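Local structure of lipoxygenase (Cyanothece sp., 5EK8) at residues K284-D289 / D317-H322; L290-A295 / T310-Y315; L589-G594 / P602-D607. The protein probably catalyses, as a 9R-lipoxygenase with a non-heme iron, the insertion of molecular oxygen into polyunsaturated fatty acids. One frame throughout, in Å; residues are numbered along the deposited sequence.

In the fold
The three contacts illustrate how sheet and loops of a lipoxygenase are tied together through different chemistry. Contact 2 is the most fully buried, with nine of ten touching residues buried: two strands of a hairpin pair by regular backbone bonds, with an apolar patch toward helix 337-377. Contact 1 joins the loops that lead into and out of that same hairpin, and a lysine, a leucine and a sodium-binding aspartate replace regular pairing. R314 of contact 2 also donates to S318 O of contact 1 and weakly to L319 O. Contact 3, partly exposed, folds one loop on itself around an arginine whose side chain bonds to one backbone carbonyl and stacks against another. It meets contact 1 where D289 bonds with L591 and G594.

Contact 1. Residues K284-D289 / D317-H322; sequences KDTEHD and DSLAPH. With NA (sodium ion), chain C.
K284 and L319 meet first through their backbones: K284 N donates to L319 O at 2.8 Å, with an N-H...O angle of 154°. The two chains come closest here, and it is the one hydrogen bond between the segments.

The polar end of the lysine works within its own loop. With CG anti to the backbone N (chi1 -170°) and bends at the last two torsions, the chain lays CE 3.5 Å from S318 O and then curls back. NZ donates to D285 O at 3.0 Å, to H288 O at 3.2 Å and to the neighbouring P316 O, so that three carbonyls grip one ammonium group and hold the turn closed.

L319 supplies the van der Waals contact, its side chain crossing that of K284 at about a right angle. Its CD2 packs 3.7 Å from D285 O and equally near the lysine NZ, while its CD1 reaches T286 CG2 at 4.2 Å.

Metal binding is the work of D285. Its side chain leaves the backbone away from 317-322, and OD1 binds the sodium ion at 2.5 Å. The same oxygen accepts from H288 ND1 at 2.8 Å on its syn side, in the plane of the imidazole, and OD2 accepts from H288 N in an Asx motif; together with the metal, these bonds hold the carboxylate in its rotation.

Carbonyls of V414, G417 and L419, at the end of helix 412-415 and just beyond, complete the sodium site, and H288 NE2 bonds to E610 of helix 608-623. Loop 284-289 thus links these helices to the start of strand 291-300, while 317-322 follows strand 303-313 and leads to strand 329-331.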
ATOM      1  N   LYS A 284      -8.523 -15.168 -19.051  1.00 42.62           N
ATOM      2  CA  LYS A 284      -8.215 -16.335 -18.236  1.00 41.18           C
ATOM      3  C   LYS A 284      -6.880 -16.919 -18.670  1.00 49.00           C
ATOM      4  O   LYS A 284      -6.568 -16.916 -19.862  1.00 49.93           O
ATOM      5  CB  LYS A 284      -9.320 -17.390 -18.361  1.00 35.13           C
ATOM      6  CG  LYS A 284      -9.205 -18.526 -17.364  1.00 37.84           C
ATOM      7  CD  LYS A 284     -10.402 -19.459 -17.417  1.00 36.39           C
ATOM      8  CE  LYS A 284     -10.383 -20.317 -18.664  1.00 42.09           C
ATOM      9  NZ  LYS A 284      -9.167 -21.161 -18.750  1.00 44.81           N
ATOM     10  N   ASP A 285      -6.092 -17.415 -17.714  1.00 47.13           N
ATOM     11  CA  ASP A 285      -4.875 -18.144 -18.062  1.00 43.88           C
ATOM     12  C   ASP A 285      -5.264 -19.554 -18.483  1.00 42.04           C
ATOM     13  O   ASP A 285      -6.434 -19.923 -18.419  1.00 45.23           O
ATOM     14  CB  ASP A 285      -3.850 -18.155 -16.906  1.00 48.44           C
ATOM     15  CG  ASP A 285      -4.324 -18.931 -15.667  1.00 49.05           C
ATOM     16  OD1 ASP A 285      -4.346 -18.327 -14.572  1.00 48.52           O
ATOM     17  OD2 ASP A 285      -4.627 -20.140 -15.762  1.00 44.34           O
ATOM     18  N   THR A 286      -4.289 -20.342 -18.919  1.00 43.32           N
ATOM     19  CA  THR A 286      -4.587 -21.668 -19.448  1.00 52.03           C
ATOM     20  C   THR A 286      -4.760 -22.739 -18.368  1.00 57.83           C
ATOM     21  O   THR A 286      -5.378 -23.774 -18.618  1.00 61.61           O
ATOM     22  CB  THR A 286      -3.490 -22.132 -20.416  1.00 55.10           C
ATOM     23  OG1 THR A 286      -2.233 -22.166 -19.727  1.00 60.96           O
ATOM     24  CG2 THR A 286      -3.394 -21.186 -21.600  1.00 49.01           C
ATOM     25  N   GLU A 287      -4.228 -22.497 -17.175  1.00 57.92           N
ATOM     26  CA  GLU A 287      -4.226 -23.519 -16.130  1.00 58.64           C
ATOM     27  C   GLU A 287      -5.522 -23.555 -15.315  1.00 55.56           C
ATOM     28  O   GLU A 287      -6.133 -24.611 -15.149  1.00 56.64           O
ATOM     29  CB  GLU A 287      -3.037 -23.318 -15.179  1.00 63.56           C
ATOM     30  CG  GLU A 287      -1.667 -23.312 -15.847  1.00 64.85           C
ATOM     31  CD  GLU A 287      -1.198 -21.913 -16.226  1.00 64.13           C
ATOM     32  OE1 GLU A 287      -1.279 -20.998 -15.375  0.75 63.42           O
ATOM     33  OE2 GLU A 287      -0.747 -21.728 -17.377  1.00 64.07           O
ATOM     34  N   HIS A 288      -5.938 -22.400 -14.804  1.00 51.18           N
ATOM     35  CA  HIS A 288      -7.028 -22.353 -13.835  1.00 48.35           C
ATOM     36  C   HIS A 288      -8.402 -22.148 -14.466  1.00 49.48           C
ATOM     37  O   HIS A 288      -8.522 -21.730 -15.618  1.00 51.13           O
ATOM     38  CB  HIS A 288      -6.776 -21.240 -12.814  1.00 47.20           C
ATOM     39  CG  HIS A 288      -5.385 -21.229 -12.262  1.00 54.41           C
ATOM     40  ND1 HIS A 288      -4.428 -20.331 -12.680  1.00 57.16           N
ATOM     41  CD2 HIS A 288      -4.789 -22.009 -11.329  1.00 57.14           C
ATOM     42  CE1 HIS A 288      -3.302 -20.556 -12.026  1.00 58.27           C
ATOM     43  NE2 HIS A 288      -3.494 -21.569 -11.201  1.00 57.32           N
ATOM     44  N   ASP A 289      -9.436 -22.447 -13.688  1.00 48.10           N
ATOM     45  CA  ASP A 289     -10.806 -22.193 -14.092  1.00 48.92           C
ATOM     46  C   ASP A 289     -11.213 -20.774 -13.710  1.00 51.87           C
ATOM     47  O   ASP A 289     -10.564 -20.139 -12.878  1.00 49.32           O
ATOM     48  CB  ASP A 289     -11.754 -23.205 -13.447  1.00 48.37           C
ATOM     49  CG  ASP A 289     -11.506 -24.623 -13.919  1.00 53.87           C
ATOM     50  OD1 ASP A 289     -10.877 -24.806 -14.982  1.00 55.16           O
ATOM     51  OD2 ASP A 289     -11.948 -25.559 -13.222  1.00 59.20           O
ATOM     52  N   ASP A 317     -11.328 -23.695 -22.724  1.00 55.01           N
ATOM     53  CA  ASP A 317     -11.003 -22.948 -23.942  1.00 58.44           C
ATOM     54  C   ASP A 317     -11.172 -21.432 -23.817  1.00 52.56           C
ATOM     55  O   ASP A 317     -10.359 -20.669 -24.336  1.00 51.03           O
ATOM     56  CB  ASP A 317     -11.874 -23.434 -25.104  1.00 66.52           C
ATOM     57  CG  ASP A 317     -11.245 -24.570 -25.870  1.00 76.46           C
ATOM     58  OD1 ASP A 317     -11.988 -25.301 -26.560  1.00 81.13           O
ATOM     59  OD2 ASP A 317     -10.008 -24.732 -25.785  1.00 80.03           O
ATOM     60  N   SER A 318     -12.238 -21.009 -23.146  1.00 49.82           N
ATOM     61  CA  SER A 318     -12.615 -19.599 -23.085  1.00 49.13           C
ATOM     62  C   SER A 318     -11.579 -18.705 -22.388  1.00 45.55           C
ATOM     63  O   SER A 318     -11.756 -18.297 -21.239  1.00 41.90           O
ATOM     64  CB  SER A 318     -13.975 -19.471 -22.396  1.00 50.49           C
ATOM     65  OG  SER A 318     -14.980 -20.106 -23.171  1.00 53.49           O
ATOM     66  N   LEU A 319     -10.513 -18.382 -23.113  1.00 47.82           N
ATOM     67  CA  LEU A 319      -9.424 -17.581 -22.566  1.00 46.80           C
ATOM     68  C   LEU A 319      -9.717 -16.093 -22.634  1.00 42.62           C
ATOM     69  O   LEU A 319      -9.741 -15.404 -21.613  1.00 38.28           O
ATOM     70  CB  LEU A 319      -8.124 -17.878 -23.311  1.00 46.69           C
ATOM     71  CG  LEU A 319      -7.666 -19.332 -23.327  1.00 46.73           C
ATOM     72  CD1 LEU A 319      -6.317 -19.448 -24.016  1.00 35.04           C
ATOM     73  CD2 LEU A 319      -7.615 -19.882 -21.902  1.00 48.35           C
ATOM     74  N   ALA A 320      -9.933 -15.606 -23.853  1.00 45.06           N
ATOM     75  CA  ALA A 320     -10.155 -14.184 -24.105  1.00 40.99           C
ATOM     76  C   ALA A 320     -11.400 -13.658 -23.393  1.00 36.18           C
ATOM     77  O   ALA A 320     -12.342 -14.412 -23.157  1.00 36.04           O
ATOM     78  CB  ALA A 320     -10.260 -13.939 -25.602  1.00 42.46           C
ATOM     79  N   PRO A 321     -11.401 -12.361 -23.037  1.00 35.75           N
ATOM     80  CA  PRO A 321     -12.600 -11.748 -22.456  1.00 35.37           C
ATOM     81  C   PRO A 321     -13.826 -11.945 -23.340  1.00 34.75           C
ATOM     82  O   PRO A 321     -13.708 -11.894 -24.565  1.00 39.16           O
ATOM     83  CB  PRO A 321     -12.225 -10.267 -22.360  1.00 36.48           C
ATOM     84  CG  PRO A 321     -10.746 -10.263 -22.256  1.00 29.76           C
ATOM     85  CD  PRO A 321     -10.268 -11.420 -23.080  1.00 38.38           C
ATOM     86  N   HIS A 322     -14.972 -12.195 -22.710  1.00 35.92           N
ATOM     87  CA  HIS A 322     -16.264 -12.360 -23.389  1.00 38.95           C
ATOM     88  C   HIS A 322     -16.331 -13.618 -24.254  1.00 37.42           C
ATOM     89  O   HIS A 322     -17.183 -13.734 -25.137  1.00 42.04           O
ATOM     90  CB  HIS A 322     -16.586 -11.116 -24.224  1.00 39.62           C
ATOM     91  CG  HIS A 322     -16.270  -9.838 -23.518  1.00 30.56           C
ATOM     92  ND1 HIS A 322     -16.967  -9.413 -22.407  1.00 34.50           N
ATOM     93  CD2 HIS A 322     -15.308  -8.913 -23.737  1.00 37.40           C
ATOM     94  CE1 HIS A 322     -16.456  -8.272 -21.981  1.00 39.03           C
ATOM     95  NE2 HIS A 322     -15.452  -7.943 -22.773  1.00 39.81           N
TER
HETATM   96 NA    NA C 702      -2.324 -16.974 -13.833  1.00 38.93          NA

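Contact 2. Residues L290-A295 / T310-Y315; sequences LHNVEA and TIQSRY
R314 folds alongside L290 through successive turns of its chain: CG stands beside the backbone N (chi1 -56°), and bends at chi2 (-91°) and chi3 (-89°) swing the guanidinium over the leucine. L290 CB and R314 CG lie 3.6 Å apart, and L290 CD1 sits over one guanidinium face, offset toward its rim, nearest NH1. The nitrogens of that group are held by the carbonyls of S318, W279 and Y282.

Beyond this pair the backbones run antiparallel. N292 and Q312 form a hydrogen-bonded pair, with N292 N to Q312 O and Q312 N to N292 O both at 2.9 Å, and E294 with T310 forms another. R314 N donates to L290 O at 3.1 Å, continuing the pattern past the strand end.

Side chains alternate between the two sides of the sheet. On one, V293 and I311 point the same way and touch at CG1 to CG1, 3.7 Å, while the OG of S313 approaches the H291 ring edge near ND1; the bond there is modelled so short that its detail is doubtful. H291 and V293 press on I345 of helix 337-377, which also supplies iron ligands H359 and H364. The other side is polar: E294 CB lies 3.6 Å from T310 OG1, and the E294 carboxylate bonds to S276 OG and forms salt bridges with K274 and R328.

The arrangement is that of a beta hairpin, strands 291-300 and 303-313, within an antiparallel sheet, one side packed on a helix.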
ATOM      1  N   LEU A 290     -12.290 -20.288 -14.324  1.00 53.13           N
ATOM      2  CA  LEU A 290     -12.859 -18.984 -13.990  1.00 51.91           C
ATOM      3  C   LEU A 290     -14.350 -19.115 -13.725  1.00 50.02           C
ATOM      4  O   LEU A 290     -15.071 -19.734 -14.510  1.00 50.33           O
ATOM      5  CB  LEU A 290     -12.625 -17.980 -15.117  1.00 56.61           C
ATOM      6  CG  LEU A 290     -11.734 -16.769 -14.846  1.00 57.28           C
ATOM      7  CD1 LEU A 290     -11.886 -15.755 -15.971  1.00 55.46           C
ATOM      8  CD2 LEU A 290     -12.058 -16.146 -13.502  1.00 55.85           C
ATOM      9  N   HIS A 291     -14.820 -18.529 -12.628  1.00 47.21           N
ATOM     10  CA  HIS A 291     -16.229 -18.650 -12.274  1.00 50.14           C
ATOM     11  C   HIS A 291     -16.912 -17.311 -12.012  1.00 52.68           C
ATOM     12  O   HIS A 291     -16.540 -16.570 -11.100  1.00 54.46           O
ATOM     13  CB  HIS A 291     -16.389 -19.547 -11.045  1.00 47.88           C
ATOM     14  CG  HIS A 291     -15.717 -20.878 -11.178  1.00 51.89           C
ATOM     15  ND1 HIS A 291     -16.254 -21.914 -11.913  1.00 50.20           N
ATOM     16  CD2 HIS A 291     -14.549 -21.341 -10.673  1.00 48.67           C
ATOM     17  CE1 HIS A 291     -15.444 -22.956 -11.856  1.00 48.77           C
ATOM     18  NE2 HIS A 291     -14.400 -22.633 -11.114  1.00 48.50           N
ATOM     19  N   ASN A 292     -17.913 -17.007 -12.828  1.00 50.19           N
ATOM     20  CA  ASN A 292     -18.841 -15.939 -12.506  1.00 51.53           C
ATOM     21  C   ASN A 292     -19.744 -16.431 -11.387  1.00 50.65           C
ATOM     22  O   ASN A 292     -20.700 -17.169 -11.629  1.00 53.33           O
ATOM     23  CB  ASN A 292     -19.664 -15.522 -13.728  1.00 54.47           C
ATOM     24  CG  ASN A 292     -18.822 -14.875 -14.811  1.00 53.12           C
ATOM     25  OD1 ASN A 292     -17.727 -14.376 -14.557  1.00 56.47           O
ATOM     26  ND2 ASN A 292     -19.336 -14.880 -16.029  1.00 51.08           N
ATOM     27  N   VAL A 293     -19.424 -16.050 -10.155  1.00 51.56           N
ATOM     28  CA  VAL A 293     -20.178 -16.544  -9.009  1.00 46.79           C
ATOM     29  C   VAL A 293     -20.955 -15.431  -8.332  1.00 46.12           C
ATOM     30  O   VAL A 293     -20.447 -14.327  -8.123  1.00 46.90           O
ATOM     31  CB  VAL A 293     -19.267 -17.231  -7.968  1.00 48.18           C
ATOM     32  CG1 VAL A 293     -18.734 -18.525  -8.520  1.00 55.53           C
ATOM     33  CG2 VAL A 293     -18.123 -16.324  -7.558  1.00 47.20           C
ATOM     34  N   GLU A 294     -22.204 -15.724  -8.001  1.00 45.66           N
ATOM     35  CA  GLU A 294     -23.040 -14.746  -7.329  1.00 44.57           C
ATOM     36  C   GLU A 294     -23.681 -15.381  -6.107  1.00 46.19           C
ATOM     37  O   GLU A 294     -24.348 -16.409  -6.210  1.00 50.45           O
ATOM     38  CB  GLU A 294     -24.097 -14.195  -8.288  1.00 44.64           C
ATOM     39  CG  GLU A 294     -23.497 -13.585  -9.548  1.00 47.14           C
ATOM     40  CD  GLU A 294     -24.502 -12.801 -10.370  1.00 48.21           C
ATOM     41  OE1 GLU A 294     -25.138 -13.404 -11.266  1.00 45.06           O
ATOM     42  OE2 GLU A 294     -24.647 -11.582 -10.122  1.00 48.37           O
ATOM     43  N   ALA A 295     -23.459 -14.780  -4.944  1.00 44.60           N
ATOM     44  CA  ALA A 295     -24.011 -15.326  -3.709  1.00 45.20           C
ATOM     45  C   ALA A 295     -25.170 -14.475  -3.235  1.00 50.77           C
ATOM     46  O   ALA A 295     -25.060 -13.264  -3.155  1.00 56.13           O
ATOM     47  CB  ALA A 295     -22.945 -15.420  -2.628  1.00 39.44           C
ATOM     48  N   THR A 310     -25.023 -18.992  -7.330  1.00 45.15           N
ATOM     49  CA  THR A 310     -25.038 -19.372  -8.726  1.00 43.06           C
ATOM     50  C   THR A 310     -23.619 -19.335  -9.266  1.00 42.26           C
ATOM     51  O   THR A 310     -22.816 -18.459  -8.905  1.00 37.87           O
ATOM     52  CB  THR A 310     -25.946 -18.458  -9.558  1.00 42.58           C
ATOM     53  OG1 THR A 310     -25.298 -17.194  -9.767  1.00 45.27           O
ATOM     54  CG2 THR A 310     -27.267 -18.250  -8.844  1.00 37.13           C
ATOM     55  N   ILE A 311     -23.312 -20.304 -10.118  1.00 43.61           N
ATOM     56  CA  ILE A 311     -21.981 -20.407 -10.695  1.00 45.28           C
ATOM     57  C   ILE A 311     -22.057 -20.581 -12.208  1.00 48.58           C
ATOM     58  O   ILE A 311     -22.679 -21.515 -12.712  1.00 46.15           O
ATOM     59  CB  ILE A 311     -21.185 -21.584 -10.091  1.00 40.25           C
ATOM     60  CG1 ILE A 311     -21.000 -21.403  -8.583  1.00 43.48           C
ATOM     61  CG2 ILE A 311     -19.832 -21.713 -10.773  1.00 39.05           C
ATOM     62  CD1 ILE A 311     -20.282 -22.568  -7.910  1.00 44.83           C
ATOM     63  N   GLN A 312     -21.422 -19.670 -12.932  1.00 46.10           N
ATOM     64  CA  GLN A 312     -21.366 -19.783 -14.381  1.00 47.31           C
ATOM     65  C   GLN A 312     -19.913 -19.756 -14.840  1.00 47.61           C
ATOM     66  O   GLN A 312     -19.236 -18.740 -14.713  1.00 47.01           O
ATOM     67  CB  GLN A 312     -22.174 -18.666 -15.039  1.00 45.55           C
ATOM     68  CG  GLN A 312     -22.373 -18.869 -16.515  1.00 46.05           C
ATOM     69  CD  GLN A 312     -23.279 -17.837 -17.128  1.00 44.31           C
ATOM     70  OE1 GLN A 312     -24.026 -18.143 -18.049  1.00 39.34           O
ATOM     71  NE2 GLN A 312     -23.226 -16.607 -16.618  1.00 30.52           N
ATOM     72  N   SER A 313     -19.435 -20.873 -15.373  1.00 49.20           N
ATOM     73  CA  SER A 313     -18.002 -21.037 -15.592  1.00 48.04           C
ATOM     74  C   SER A 313     -17.579 -20.912 -17.053  1.00 47.17           C
ATOM     75  O   SER A 313     -18.324 -21.260 -17.969  1.00 49.37           O
ATOM     76  CB  SER A 313     -17.545 -22.393 -15.044  1.00 46.18           C
ATOM     77  OG  SER A 313     -17.891 -22.527 -13.677  1.00 45.49           O
ATOM     78  N   ARG A 314     -16.369 -20.402 -17.248  1.00 39.86           N
ATOM     79  CA  ARG A 314     -15.709 -20.428 -18.540  1.00 39.58           C
ATOM     80  C   ARG A 314     -15.391 -21.860 -18.926  1.00 46.28           C
ATOM     81  O   ARG A 314     -15.065 -22.677 -18.063  1.00 53.45           O
ATOM     82  CB  ARG A 314     -14.420 -19.607 -18.499  1.00 40.38           C
ATOM     83  CG  ARG A 314     -14.623 -18.176 -18.053  1.00 45.74           C
ATOM     84  CD  ARG A 314     -14.867 -17.260 -19.237  1.00 44.55           C
ATOM     85  NE  ARG A 314     -13.618 -16.740 -19.774  1.00 45.23           N
ATOM     86  CZ  ARG A 314     -13.155 -15.521 -19.532  1.00 46.37           C
ATOM     87  NH1 ARG A 314     -13.854 -14.681 -18.772  1.00 41.26           N
ATOM     88  NH2 ARG A 314     -12.000 -15.142 -20.063  1.00 48.92           N
ATOM     89  N   TYR A 315     -15.496 -22.175 -20.214  1.00 48.59           N
ATOM     90  CA  TYR A 315     -14.917 -23.412 -20.718  1.00 49.84           C
ATOM     91  C   TYR A 315     -13.412 -23.290 -20.525  1.00 50.64           C
ATOM     92  O   TYR A 315     -12.896 -22.174 -20.416  1.00 53.94           O
ATOM     93  CB  TYR A 315     -15.268 -23.646 -22.192  1.00 51.11           C
ATOM     94  CG  TYR A 315     -16.734 -23.921 -22.445  1.00 53.27           C
ATOM     95  CD1 TYR A 315     -17.223 -25.221 -22.475  1.00 53.02           C
ATOM     96  CD2 TYR A 315     -17.630 -22.879 -22.658  1.00 53.73           C
ATOM     97  CE1 TYR A 315     -18.564 -25.477 -22.705  1.00 53.97           C
ATOM     98  CE2 TYR A 315     -18.975 -23.126 -22.890  1.00 51.98           C
ATOM     99  CZ  TYR A 315     -19.435 -24.426 -22.912  1.00 53.38           C
ATOM    100  OH  TYR A 315     -20.770 -24.679 -23.139  1.00 52.47           O
TER

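Contact 3. Residues L589-G594 / P602-D607; sequences LALRNG and PNIAPD
R592 reaches across to P602-D607 with its backbone and with its side chain from CB to the guanidinium. Its N donates to I604 O at 2.7 Å. CB then rests 3.4 Å from N603 O, CG passes I604 O at 4.0 Å, and CD skirts A605 O.

A bend at chi3 (-68°) turns the tip back over the loop. NE donates to A605 O at 3.0 Å, although the oxygen lies 27° out of the guanidinium plane, and NH2 adds a weak bond to the same oxygen. N603 O lies over the centre of one face of the group, 3.4 Å from R592 CZ. D607 CB approaches the opposite face near one end, 4.0 Å from R592 NH2. The flat cation thus has a carbonyl over one face and A605 O at its edge, and these two oxygens would probably suit its positive charge.

I604 returns the contact from the other segment. Its CD1 lies 3.3 Å from R592 O, and its CG2 faces L591 CD2 at looser, van der Waals range.

Both segments belong to the loop between helices 577-581 and 608-623. D607 stands at the N-cap of the latter, its OD2 accepting from E610 N. L591 and A605 rest on R344 of helix 337-377, and the backbone of L591 bonds with D289 in the loop before strand 291-300.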
ATOM      1  N   LEU A 589      -6.288 -18.895  -4.436  1.00 46.66           N
ATOM      2  CA  LEU A 589      -6.484 -17.805  -5.383  1.00 43.14           C
ATOM      3  C   LEU A 589      -7.133 -18.304  -6.666  1.00 41.86           C
ATOM      4  O   LEU A 589      -7.534 -17.505  -7.517  1.00 49.97           O
ATOM      5  CB  LEU A 589      -5.154 -17.114  -5.688  1.00 44.94           C
ATOM      6  CG  LEU A 589      -4.546 -16.346  -4.511  1.00 41.83           C
ATOM      7  CD1 LEU A 589      -3.129 -15.885  -4.829  1.00 41.49           C
ATOM      8  CD2 LEU A 589      -5.418 -15.160  -4.152  1.00 40.29           C
ATOM      9  N   ALA A 590      -7.253 -19.625  -6.789  1.00 33.57           N
ATOM     10  CA  ALA A 590      -7.880 -20.248  -7.951  1.00 34.37           C
ATOM     11  C   ALA A 590      -8.108 -21.742  -7.742  1.00 39.84           C
ATOM     12  O   ALA A 590      -7.586 -22.334  -6.798  1.00 45.07           O
ATOM     13  CB  ALA A 590      -7.032 -20.022  -9.199  1.00 34.63           C
ATOM     14  N   LEU A 591      -8.891 -22.343  -8.635  1.00 39.49           N
ATOM     15  CA  LEU A 591      -9.099 -23.788  -8.643  1.00 38.62           C
ATOM     16  C   LEU A 591      -8.848 -24.344 -10.045  1.00 44.05           C
ATOM     17  O   LEU A 591      -8.704 -23.583 -11.005  1.00 44.13           O
ATOM     18  CB  LEU A 591     -10.513 -24.136  -8.171  1.00 41.56           C
ATOM     19  CG  LEU A 591     -10.899 -23.720  -6.746  1.00 45.48           C
ATOM     20  CD1 LEU A 591     -12.317 -24.160  -6.417  1.00 50.04           C
ATOM     21  CD2 LEU A 591      -9.926 -24.279  -5.724  1.00 36.90           C
ATOM     22  N   ARG A 592      -8.797 -25.667 -10.167  1.00 46.71           N
ATOM     23  CA  ARG A 592      -8.436 -26.292 -11.437  1.00 48.15           C
ATOM     24  C   ARG A 592      -9.355 -27.450 -11.822  1.00 53.09           C
ATOM     25  O   ARG A 592     -10.127 -27.945 -11.004  1.00 57.30           O
ATOM     26  CB  ARG A 592      -6.985 -26.793 -11.386  1.00 47.44           C
ATOM     27  CG  ARG A 592      -5.967 -25.717 -11.042  1.00 51.28           C
ATOM     28  CD  ARG A 592      -4.525 -26.196 -11.179  1.00 53.33           C
ATOM     29  NE  ARG A 592      -4.152 -27.203 -10.190  1.00 50.57           N
ATOM     30  CZ  ARG A 592      -3.882 -28.470 -10.488  1.00 56.84           C
ATOM     31  NH1 ARG A 592      -3.941 -28.877 -11.749  1.00 61.80           N
ATOM     32  NH2 ARG A 592      -3.545 -29.329  -9.533  1.00 56.22           N
ATOM     33  N   ASN A 593      -9.259 -27.856 -13.086  1.00 54.25           N
ATOM     34  CA  ASN A 593      -9.876 -29.078 -13.606  1.00 51.98           C
ATOM     35  C   ASN A 593     -11.358 -29.272 -13.293  1.00 48.91           C
ATOM     36  O   ASN A 593     -11.809 -30.394 -13.076  1.00 39.89           O
ATOM     37  CB  ASN A 593      -9.097 -30.288 -13.101  1.00 55.65           C
ATOM     38  CG  ASN A 593      -7.663 -30.297 -13.588  1.00 59.44           C
ATOM     39  OD1 ASN A 593      -6.727 -30.448 -12.802  1.00 60.29           O
ATOM     40  ND2 ASN A 593      -7.482 -30.131 -14.893  1.00 60.08           N
ATOM     41  N   GLY A 594     -12.114 -28.180 -13.291  1.00 52.73           N
ATOM     42  CA  GLY A 594     -13.549 -28.250 -13.078  1.00 51.37           C
ATOM     43  C   GLY A 594     -13.967 -27.612 -11.772  1.00 49.20           C
ATOM     44  O   GLY A 594     -15.133 -27.257 -11.594  1.00 42.81           O
ATOM     45  N   PRO A 602      -6.582 -33.157  -4.957  1.00 51.20           N
ATOM     46  CA  PRO A 602      -5.375 -32.415  -5.337  1.00 54.09           C
ATOM     47  C   PRO A 602      -5.422 -31.890  -6.776  1.00 58.42           C
ATOM     48  O   PRO A 602      -4.667 -30.978  -7.108  1.00 58.02           O
ATOM     49  CB  PRO A 602      -4.264 -33.456  -5.167  1.00 50.29           C
ATOM     50  CG  PRO A 602      -4.940 -34.757  -5.414  1.00 48.23           C
ATOM     51  CD  PRO A 602      -6.328 -34.605  -4.847  1.00 50.33           C
ATOM     52  N   ASN A 603      -6.287 -32.463  -7.609  1.00 62.27           N
ATOM     53  CA  ASN A 603      -6.460 -31.997  -8.984  1.00 64.42           C
ATOM     54  C   ASN A 603      -7.242 -30.692  -9.046  1.00 58.96           C
ATOM     55  O   ASN A 603      -6.971 -29.836  -9.884  1.00 59.44           O
ATOM     56  CB  ASN A 603      -7.162 -33.063  -9.827  1.00 71.48           C
ATOM     57  CG  ASN A 603      -6.277 -34.256 -10.104  1.00 78.68           C
ATOM     58  OD1 ASN A 603      -5.120 -34.289  -9.688  1.00 84.25           O
ATOM     59  ND2 ASN A 603      -6.818 -35.248 -10.801  1.00 80.63           N
ATOM     60  N   ILE A 604      -8.218 -30.555  -8.156  1.00 56.61           N
ATOM     61  CA  ILE A 604      -8.993 -29.327  -8.018  1.00 51.87           C
ATOM     62  C   ILE A 604      -8.139 -28.209  -7.426  1.00 52.01           C
ATOM     63  O   ILE A 604      -8.111 -27.093  -7.935  1.00 52.44           O
ATOM     64  CB  ILE A 604     -10.234 -29.549  -7.121  1.00 49.30           C
ATOM     65  CG1 ILE A 604     -11.176 -30.575  -7.748  1.00 51.00           C
ATOM     66  CG2 ILE A 604     -10.955 -28.248  -6.861  1.00 51.14           C
ATOM     67  CD1 ILE A 604     -11.321 -30.424  -9.243  1.00 53.54           C
ATOM     68  N   ALA A 605      -7.437 -28.532  -6.345  1.00 54.96           N
ATOM     69  CA  ALA A 605      -6.623 -27.570  -5.611  1.00 51.12           C
ATOM     70  C   ALA A 605      -5.372 -27.139  -6.393  1.00 50.19           C
ATOM     71  O   ALA A 605      -5.036 -27.752  -7.407  1.00 52.37           O
ATOM     72  CB  ALA A 605      -6.237 -28.171  -4.266  1.00 46.65           C
ATOM     73  N   PRO A 606      -4.699 -26.062  -5.940  1.00 45.05           N
ATOM     74  CA  PRO A 606      -3.406 -25.668  -6.518  1.00 44.57           C
ATOM     75  C   PRO A 606      -2.404 -26.823  -6.579  1.00 49.34           C
ATOM     76  O   PRO A 606      -2.406 -27.673  -5.692  1.00 53.85           O
ATOM     77  CB  PRO A 606      -2.910 -24.589  -5.552  1.00 41.41           C
ATOM     78  CG  PRO A 606      -4.147 -23.986  -4.999  1.00 40.58           C
ATOM     79  CD  PRO A 606      -5.190 -25.066  -4.964  1.00 41.76           C
ATOM     80  N   ASP A 607      -1.560 -26.858  -7.606  1.00 51.26           N
ATOM     81  CA  ASP A 607      -0.513 -27.868  -7.663  1.00 52.27           C
ATOM     82  C   ASP A 607       0.476 -27.580  -6.521  1.00 56.85           C
ATOM     83  O   ASP A 607       0.472 -26.470  -5.981  1.00 58.06           O
ATOM     84  CB  ASP A 607       0.157 -27.892  -9.054  1.00 50.35           C
ATOM     85  CG  ASP A 607       0.899 -26.605  -9.400  1.00 54.68           C
ATOM     86  OD1 ASP A 607       1.140 -26.381 -10.610  1.00 55.38           O
ATOM     87  OD2 ASP A 607       1.253 -25.825  -8.490  1.00 55.54           O
TER